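Local coordinates for hydrogenase maturation protease (Wolinella succinogenes, PDB 3PU6), which is probably an endopeptidase that helps activate hydrogenase by proteolytic maturation, although its activity is not established, at residues I22-L27 against L110-L115; R26-Q31 against W35-G40. One frame throughout, in Å; residues are numbered along the deposited sequence.

Interaction 1 (I22-L27 against L110-L115); sequences IALGRL and LGISVL
Leu24 on helix 20-31 meets Leu110 and Ile112 of strand 106-114 through a single methyl group. Its CB points toward the strand, yet the backbones stay well apart, 9.9 Å from Leu24 CA to Ile112 CA, and CB itself stops short of contact. CG lies anti to the backbone N (chi1 173°), which carries the chain on toward the sheet. There the other methyl, CD1, branches off, while CD2 continues the extended line from CA and reaches two partners in a buried, wholly apolar contact, Leu110 CD1 at 4.3 Å and Ile112 CD1 at the same 4.3 Å. In this alpha/beta fold, strand 106-114 lies inside the mixed sheet, beside strand 58-66, and Leu110 and Ile112, two residues apart, direct their side chains to the same sheet face. The outer methyl of Ile112 sits at the end of an extended CA-CB-CG1-CD1 chain. Leu24 also packs on Ala62 of strand 58-66 and on Ala137 and Leu138 of helix 128-147, while Ile112 touches Ser133 of that helix.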
loop_
_atom_site.group_PDB
_atom_site.type_symbol
_atom_site.label_atom_id
_atom_site.label_comp_id
_atom_site.label_asym_id
_atom_site.label_seq_id
_atom_site.Cartn_x
_atom_site.Cartn_y
_atom_site.Cartn_z
ATOM N N ILE A 22 -0.580 0.316 -7.233
ATOM C CA ILE A 22 -0.437 1.583 -7.920
ATOM C C ILE A 22 -1.829 2.031 -8.306
ATOM O O ILE A 22 -2.187 3.205 -8.175
ATOM C CB ILE A 22 0.439 1.495 -9.204
ATOM C CG1 ILE A 22 1.803 0.868 -8.919
ATOM C CG2 ILE A 22 0.612 2.860 -9.800
ATOM C CD1 ILE A 22 2.474 1.449 -7.748
ATOM N N ALA A 23 -2.629 1.089 -8.784
ATOM C CA ALA A 23 -4.006 1.404 -9.127
ATOM C C ALA A 23 -4.752 1.984 -7.903
ATOM O O ALA A 23 -5.373 3.048 -7.969
ATOM C CB ALA A 23 -4.688 0.185 -9.670
ATOM N N LEU A 24 -4.659 1.291 -6.774
ATOM C CA LEU A 24 -5.295 1.754 -5.555
ATOM C C LEU A 24 -4.869 3.172 -5.216
ATOM O O LEU A 24 -5.666 3.962 -4.749
ATOM C CB LEU A 24 -4.950 0.824 -4.395
ATOM C CG LEU A 24 -5.417 1.281 -3.019
ATOM C CD1 LEU A 24 -6.933 1.207 -2.911
ATOM C CD2 LEU A 24 -4.757 0.446 -1.956
ATOM N N GLY A 25 -3.603 3.474 -5.455
ATOM C CA GLY A 25 -3.034 4.759 -5.111
ATOM C C GLY A 25 -3.745 5.852 -5.859
ATOM O O GLY A 25 -4.052 6.894 -5.308
ATOM N N ARG A 26 -4.025 5.597 -7.125
ATOM C CA ARG A 26 -4.717 6.563 -7.945
ATOM C C ARG A 26 -6.138 6.788 -7.471
ATOM O O ARG A 26 -6.684 7.870 -7.656
ATOM C CB ARG A 26 -4.733 6.101 -9.393
ATOM C CG ARG A 26 -3.373 6.096 -10.016
ATOM C CD ARG A 26 -3.422 5.761 -11.492
ATOM N NE ARG A 26 -2.106 5.960 -12.099
ATOM C CZ ARG A 26 -1.249 4.981 -12.388
ATOM N NH1 ARG A 26 -1.573 3.717 -12.144
ATOM N NH2 ARG A 26 -0.070 5.270 -12.931
ATOM N N LEU A 27 -6.746 5.764 -6.877
ATOM C CA LEU A 27 -8.124 5.884 -6.403
ATOM C C LEU A 27 -8.191 6.790 -5.186
ATOM O O LEU A 27 -9.048 7.666 -5.105
ATOM C CB LEU A 27 -8.737 4.518 -6.092
ATOM C CG LEU A 27 -8.840 3.552 -7.274
ATOM C CD1 LEU A 27 -9.375 2.184 -6.824
ATOM C CD2 LEU A 27 -9.693 4.148 -8.372
ATOM N N LEU A 110 -1.149 -3.174 4.020
ATOM C CA LEU A 110 -2.304 -3.603 3.241
ATOM C C LEU A 110 -1.897 -4.464 2.046
ATOM O O LEU A 110 -1.482 -3.934 1.019
ATOM C CB LEU A 110 -3.071 -2.388 2.731
ATOM C CG LEU A 110 -4.473 -2.592 2.132
ATOM C CD1 LEU A 110 -5.162 -1.260 1.974
ATOM C CD2 LEU A 110 -4.454 -3.327 0.805
ATOM N N GLY A 111 -2.023 -5.785 2.179
ATOM C CA GLY A 111 -1.646 -6.710 1.125
ATOM C C GLY A 111 -2.820 -7.105 0.257
ATOM O O GLY A 111 -3.877 -7.456 0.763
ATOM N N ILE A 112 -2.638 -7.036 -1.055
ATOM C CA ILE A 112 -3.680 -7.374 -2.008
ATOM C C ILE A 112 -3.165 -8.561 -2.766
ATOM O O ILE A 112 -2.178 -8.472 -3.483
ATOM C CB ILE A 112 -3.969 -6.213 -2.974
ATOM C CG1 ILE A 112 -4.308 -4.949 -2.187
ATOM C CG2 ILE A 112 -5.093 -6.546 -3.952
ATOM C CD1 ILE A 112 -4.150 -3.661 -2.999
ATOM N N SER A 113 -3.813 -9.695 -2.583
ATOM C CA SER A 113 -3.288 -10.916 -3.149
ATOM C C SER A 113 -3.597 -10.947 -4.635
ATOM O O SER A 113 -4.691 -10.545 -5.052
ATOM C CB SER A 113 -3.805 -12.157 -2.410
ATOM O OG SER A 113 -5.205 -12.305 -2.526
ATOM N N VAL A 114 -2.604 -11.372 -5.425
ATOM C CA VAL A 114 -2.758 -11.483 -6.874
ATOM C C VAL A 114 -2.336 -12.864 -7.320
ATOM O O VAL A 114 -1.571 -13.509 -6.649
ATOM C CB VAL A 114 -1.987 -10.371 -7.658
ATOM C CG1 VAL A 114 -2.667 -9.012 -7.493
ATOM C CG2 VAL A 114 -0.556 -10.273 -7.213
ATOM N N LEU A 115 -2.870 -13.323 -8.441
ATOM C CA LEU A 115 -2.421 -14.560 -9.070
ATOM C C LEU A 115 -1.027 -14.400 -9.688
ATOM O O LEU A 115 -0.785 -13.513 -10.510
ATOM C CB LEU A 115 -3.427 -15.011 -10.133
ATOM C CG LEU A 115 -4.813 -15.390 -9.586
ATOM C CD1 LEU A 115 -5.768 -15.795 -10.679
ATOM C CD2 LEU A 115 -4.708 -16.509 -8.595
#

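Interaction 2 (R26-Q31 against W35-G40); sequences RLVEEQ and WSVFFG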
loop_
_atom_site.group_PDB
_atom_site.type_symbol
_atom_site.label_atom_id
_atom_site.label_comp_id
_atom_site.label_asym_id
_atom_site.label_seq_id
_atom_site.Cartn_x
_atom_site.Cartn_y
_atom_site.Cartn_z
ATOM N N ARG A 26 -4.025 5.597 -7.125
ATOM C CA ARG A 26 -4.717 6.563 -7.945
ATOM C C ARG A 26 -6.138 6.788 -7.471
ATOM O O ARG A 26 -6.684 7.870 -7.656
ATOM C CB ARG A 26 -4.733 6.101 -9.393
ATOM C CG ARG A 26 -3.373 6.096 -10.016
ATOM C CD ARG A 26 -3.422 5.761 -11.492
ATOM N NE ARG A 26 -2.106 5.960 -12.099
ATOM C CZ ARG A 26 -1.249 4.981 -12.388
ATOM N NH1 ARG A 26 -1.573 3.717 -12.144
ATOM N NH2 ARG A 26 -0.070 5.270 -12.931
ATOM N N LEU A 27 -6.746 5.764 -6.877
ATOM C CA LEU A 27 -8.124 5.884 -6.403
ATOM C C LEU A 27 -8.191 6.790 -5.186
ATOM O O LEU A 27 -9.048 7.666 -5.105
ATOM C CB LEU A 27 -8.737 4.518 -6.092
ATOM C CG LEU A 27 -8.840 3.552 -7.274
ATOM C CD1 LEU A 27 -9.375 2.184 -6.824
ATOM C CD2 LEU A 27 -9.693 4.148 -8.372
ATOM N N VAL A 28 -7.271 6.577 -4.251
ATOM C CA VAL A 28 -7.224 7.357 -3.021
ATOM C C VAL A 28 -6.927 8.807 -3.376
ATOM O O VAL A 28 -7.445 9.743 -2.771
ATOM C CB VAL A 28 -6.156 6.796 -2.033
ATOM C CG1 VAL A 28 -5.896 7.760 -0.878
ATOM C CG2 VAL A 28 -6.584 5.443 -1.508
ATOM N N GLU A 29 -6.085 8.968 -4.386
ATOM C CA GLU A 29 -5.662 10.266 -4.861
ATOM C C GLU A 29 -6.872 11.068 -5.329
ATOM O O GLU A 29 -6.994 12.251 -5.005
ATOM C CB GLU A 29 -4.701 10.071 -6.021
ATOM C CG GLU A 29 -3.450 10.882 -5.904
ATOM C CD GLU A 29 -2.654 10.858 -7.169
ATOM O OE1 GLU A 29 -3.061 10.138 -8.115
ATOM O OE2 GLU A 29 -1.628 11.566 -7.215
ATOM N N GLU A 30 -7.744 10.412 -6.097
ATOM C CA GLU A 30 -8.993 10.992 -6.579
ATOM C C GLU A 30 -9.991 11.204 -5.460
ATOM O O GLU A 30 -10.442 12.314 -5.223
ATOM C CB GLU A 30 -9.650 10.090 -7.620
ATOM C CG GLU A 30 -9.027 10.176 -8.987
ATOM C CD GLU A 30 -9.239 8.902 -9.799
ATOM O OE1 GLU A 30 -10.219 8.172 -9.512
ATOM O OE2 GLU A 30 -8.424 8.634 -10.721
ATOM N N GLN A 31 -10.351 10.129 -4.777
ATOM C CA GLN A 31 -11.446 10.186 -3.820
ATOM C C GLN A 31 -11.097 10.773 -2.454
ATOM O O GLN A 31 -11.986 11.208 -1.720
ATOM C CB GLN A 31 -12.031 8.800 -3.637
ATOM C CG GLN A 31 -12.405 8.133 -4.937
ATOM C CD GLN A 31 -13.292 6.938 -4.706
ATOM O OE1 GLN A 31 -13.789 6.725 -3.592
ATOM N NE2 GLN A 31 -13.508 6.149 -5.757
ATOM N N TRP A 35 -5.626 12.415 2.120
ATOM C CA TRP A 35 -4.522 11.468 2.043
ATOM C C TRP A 35 -3.507 11.964 1.025
ATOM O O TRP A 35 -3.867 12.313 -0.108
ATOM C CB TRP A 35 -5.033 10.087 1.611
ATOM C CG TRP A 35 -5.744 9.365 2.683
ATOM C CD1 TRP A 35 -7.010 9.606 3.139
ATOM C CD2 TRP A 35 -5.233 8.282 3.460
ATOM N NE1 TRP A 35 -7.317 8.737 4.159
ATOM C CE2 TRP A 35 -6.246 7.912 4.375
ATOM C CE3 TRP A 35 -4.024 7.592 3.478
ATOM C CZ2 TRP A 35 -6.081 6.881 5.288
ATOM C CZ3 TRP A 35 -3.862 6.575 4.386
ATOM C CH2 TRP A 35 -4.882 6.230 5.284
ATOM N N SER A 36 -2.242 12.008 1.415
ATOM C CA SER A 36 -1.207 12.198 0.417
ATOM C C SER A 36 -0.645 10.829 0.023
ATOM O O SER A 36 -0.254 10.039 0.876
ATOM C CB SER A 36 -0.128 13.161 0.902
ATOM O OG SER A 36 0.635 12.597 1.933
ATOM N N VAL A 37 -0.655 10.558 -1.278
ATOM C CA VAL A 37 -0.250 9.279 -1.837
ATOM C C VAL A 37 1.160 9.350 -2.410
ATOM O O VAL A 37 1.465 10.211 -3.230
ATOM C CB VAL A 37 -1.215 8.823 -2.951
ATOM C CG1 VAL A 37 -0.875 7.423 -3.417
ATOM C CG2 VAL A 37 -2.635 8.860 -2.464
ATOM N N PHE A 38 2.016 8.436 -1.972
ATOM C CA PHE A 38 3.374 8.345 -2.483
ATOM C C PHE A 38 3.566 7.081 -3.299
ATOM O O PHE A 38 3.484 5.984 -2.770
ATOM C CB PHE A 38 4.365 8.350 -1.330
ATOM C CG PHE A 38 4.442 9.650 -0.620
ATOM C CD1 PHE A 38 3.682 10.728 -1.049
ATOM C CD2 PHE A 38 5.298 9.820 0.450
ATOM C CE1 PHE A 38 3.760 11.946 -0.415
ATOM C CE2 PHE A 38 5.381 11.043 1.096
ATOM C CZ PHE A 38 4.612 12.108 0.657
ATOM N N PHE A 39 3.823 7.236 -4.589
ATOM C CA PHE A 39 4.124 6.094 -5.444
ATOM C C PHE A 39 5.580 5.704 -5.373
ATOM O O PHE A 39 6.447 6.412 -5.850
ATOM C CB PHE A 39 3.724 6.386 -6.881
ATOM C CG PHE A 39 2.272 6.677 -7.034
ATOM C CD1 PHE A 39 1.787 7.958 -6.817
ATOM C CD2 PHE A 39 1.378 5.664 -7.362
ATOM C CE1 PHE A 39 0.440 8.235 -6.950
ATOM C CE2 PHE A 39 0.023 5.932 -7.487
ATOM C CZ PHE A 39 -0.447 7.219 -7.281
ATOM N N GLY A 40 5.850 4.566 -4.767
ATOM C CA GLY A 40 7.217 4.139 -4.620
ATOM C C GLY A 40 7.557 3.215 -5.760
ATOM O O GLY A 40 8.718 2.892 -5.977
#
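The second half of a beta-alpha-beta unit, formed by strand 5-10, helix 20-31 and strand 35-41, folds back here: the helix lies over the strand that follows it. Segments 26-31 and 35-40 run nearly antiparallel, 153° between their directions, with axes 8.1 Å apart. Trp35, Val37 and Phe39, on alternate positions, point their CB atoms at the helix. Val28 CG1, anti to the backbone N (chi1 168°), reaches between the first two, 3.5 Å from Trp35 CB and 3.8 Å from Val37 CG2. The indole leads away from the helix and makes a weak hydrogen bond through NE1 to Asp145. Val37 CG2 also lies 4.1 Å from Glu29 CG, its side chain crossing that of the glutamate at about a right angle. Beyond CG the Glu29 chain is extended and brings its carboxylate to the rim of the Phe39 ring. OE2 approaches CE1 of Phe39 in the ring plane at 3.9 Å, with the carboxylate turned 65° from the ring, a long approach to the ring's hydrogen-bearing edge. The backbone N of Arg26 lies at the ring edge too, 3.9 Å from Phe39 CZ, while Arg26 CG approaches CZ from off the ring plane at 4.2 Å; its guanidinium pairs with Glu13. One face of the Phe39 ring carries Val37 CG1, offset toward the rim. Ser36 and Phe38, at the intervening positions, touch helix 48-54. A helix running back nearly antiparallel over the sheet between two parallel, neighbouring strands, 5-10 and 35-41, is what defines a beta-alpha-beta crossover.

In the fold
Both interactions start from helix 20-31, share Arg26 and Leu27, and end on the same mixed sheet, their centres about 11 Å apart. Interaction 2 is local in sequence: helix 20-31 meets the next strand, 35-41, at one border of the sheet. Interaction 1 is long-range: its segments lie 83 residues apart at their closest ends, and strand 106-114 is three strands over from strand 35-41, beyond strands 5-10 and 58-66. One helix thus spans from the edge strand toward the inner strands. The contacts touch directly where Phe39 CZ packs 3.8 Å from Gly25 C. Helix 128-147 packs beside both contacts, next to helix 20-31.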